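Long-range contact in Hsp70/Hsp90 co-chaperone CNS1 (Saccharomyces cerevisiae, PDB 6HFM), which acts as a co-chaperone of Hsp90 and Hsp70, stimulating the ATPase of the Hsp70 SSA1 and linking Hsp90 to elongation factor 2: residues 55-60 and 143-148. Sequence-based numbering, arbitrary orientation.
Sequences YPTQDE and IVPKVE
Apolar contact between Tyr55 and Ile143 is indicated by the 3.8 Å from Tyr55 CE1 to Ile143 CB, the two side chains running alongside each other in the same direction. The ring meets the branched carbon obliquely, and helix 73-82 adds Val80 to both. Beyond the ring, Tyr55 OH is hydrogen-bonded to Asp62 OD2. On the other side of the strands, Pro56 crosses Val144 at about a right angle, its CG 3.8 Å from Val144 CG2; Trp152 of helix 146-155 touches both. These pairs mark where parallel neighbours 47-55 and 139-145 of the Wheel domain's mixed sheet part: the first enters a hairpin turn with a G1 beta bulge, in which Asp59 and Glu60 sit opposite the single residue Tyr55, whose N donates to Glu60 O at 2.9 Å, while the second passes into helix 146-155. No direct hydrogen bond joins the segments; two waters bridge them instead. One molecule accepts from Thr57 N (3.0 Å) and donates to Ile143 O (2.8 Å), bridging the backbones as the strands diverge. A second accepts from Thr57 OG1 and Gln58 NE2 and donates to Glu148 OE2 at 2.6 Å. Thr57 chi1, 67°, turns OG1 toward this water, while CG2 lies in van der Waals contact with Glu148 OE1 at 3.7 Å.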
# COMPACT_ATOMS: atom_id res chain seq x y z
N TYR A 55 6.61 -2.15 -8.46
CA TYR A 55 7.13 -1.37 -9.58
C TYR A 55 6.77 -2.13 -10.86
O TYR A 55 7.63 -2.82 -11.43
CB TYR A 55 8.65 -1.18 -9.46
CG TYR A 55 9.11 -0.67 -8.11
CD1 TYR A 55 9.04 0.69 -7.79
CD2 TYR A 55 9.63 -1.54 -7.15
CE1 TYR A 55 9.47 1.17 -6.56
CE2 TYR A 55 10.07 -1.07 -5.93
CZ TYR A 55 9.98 0.28 -5.63
OH TYR A 55 10.40 0.75 -4.41
N PRO A 56 5.51 -2.04 -11.31
CA PRO A 56 5.04 -2.91 -12.40
C PRO A 56 5.77 -2.73 -13.74
O PRO A 56 5.95 -3.71 -14.47
CB PRO A 56 3.54 -2.55 -12.53
CG PRO A 56 3.38 -1.24 -11.84
CD PRO A 56 4.42 -1.21 -10.76
N THR A 57 6.22 -1.51 -14.04
CA THR A 57 6.96 -1.25 -15.29
C THR A 57 8.41 -1.76 -15.25
O THR A 57 9.07 -1.81 -16.30
CB THR A 57 6.95 0.25 -15.70
OG1 THR A 57 7.68 1.04 -14.75
CG2 THR A 57 5.51 0.77 -15.80
N GLN A 58 8.91 -2.14 -14.07
CA GLN A 58 10.25 -2.73 -13.90
C GLN A 58 10.25 -4.22 -13.51
O GLN A 58 11.33 -4.80 -13.33
CB GLN A 58 11.02 -1.93 -12.85
CG GLN A 58 11.40 -0.52 -13.29
CD GLN A 58 12.53 -0.50 -14.29
OE1 GLN A 58 13.51 -1.24 -14.17
NE2 GLN A 58 12.42 0.36 -15.30
N ASP A 59 9.07 -4.83 -13.38
CA ASP A 59 8.92 -6.22 -12.89
C ASP A 59 9.70 -6.45 -11.59
O ASP A 59 10.52 -7.36 -11.48
CB ASP A 59 9.32 -7.24 -13.97
CG ASP A 59 8.89 -8.68 -13.63
OD1 ASP A 59 9.45 -9.60 -14.19
OD2 ASP A 59 7.98 -8.86 -12.77
N GLU A 60 9.42 -5.61 -10.61
CA GLU A 60 10.11 -5.65 -9.33
C GLU A 60 9.15 -5.21 -8.25
O GLU A 60 8.14 -4.56 -8.54
CB GLU A 60 11.32 -4.71 -9.37
CG GLU A 60 12.26 -4.77 -8.17
CD GLU A 60 12.85 -6.15 -7.95
OE1 GLU A 60 13.92 -6.42 -8.52
OE2 GLU A 60 12.22 -6.96 -7.24
N ILE A 143 4.27 2.15 -7.62
CA ILE A 143 5.10 3.31 -7.94
C ILE A 143 5.40 3.25 -9.44
O ILE A 143 6.02 2.30 -9.93
CB ILE A 143 6.38 3.35 -7.07
CG1 ILE A 143 5.97 3.67 -5.62
CG2 ILE A 143 7.36 4.40 -7.59
CD1 ILE A 143 7.10 3.69 -4.61
N VAL A 144 4.90 4.26 -10.17
CA VAL A 144 5.00 4.30 -11.64
C VAL A 144 5.42 5.70 -12.09
O VAL A 144 4.82 6.68 -11.69
CB VAL A 144 3.64 3.95 -12.30
CG1 VAL A 144 3.75 3.93 -13.82
CG2 VAL A 144 3.14 2.60 -11.80
N PRO A 145 6.46 5.80 -12.95
CA PRO A 145 6.80 7.14 -13.45
C PRO A 145 5.62 7.88 -14.06
O PRO A 145 4.81 7.25 -14.76
CB PRO A 145 7.86 6.85 -14.52
CG PRO A 145 8.49 5.58 -14.07
CD PRO A 145 7.38 4.77 -13.45
N LYS A 146 5.50 9.18 -13.79
CA LYS A 146 4.44 10.01 -14.36
C LYS A 146 4.32 9.82 -15.88
O LYS A 146 3.22 9.70 -16.41
CB LYS A 146 4.69 11.49 -14.02
CG LYS A 146 3.61 12.45 -14.51
CD LYS A 146 3.93 13.89 -14.11
CE LYS A 146 3.31 14.89 -15.07
NZ LYS A 146 3.83 16.27 -14.84
N VAL A 147 5.46 9.77 -16.56
CA VAL A 147 5.48 9.64 -18.03
C VAL A 147 5.02 8.27 -18.57
O VAL A 147 4.70 8.17 -19.75
CB VAL A 147 6.86 10.03 -18.63
CG1 VAL A 147 7.22 11.47 -18.26
CG2 VAL A 147 7.97 9.07 -18.22
N GLU A 148 5.01 7.24 -17.72
CA GLU A 148 4.47 5.92 -18.08
C GLU A 148 3.09 5.62 -17.48
O GLU A 148 2.52 4.56 -17.75
CB GLU A 148 5.44 4.82 -17.63
CG GLU A 148 6.84 4.94 -18.21
CD GLU A 148 7.69 3.72 -17.92
OE1 GLU A 148 7.37 2.63 -18.44
OE2 GLU A 148 8.69 3.85 -17.18
O HOH W 1 6.70 0.77 -12.21
O HOH W 2 9.91 1.82 -16.12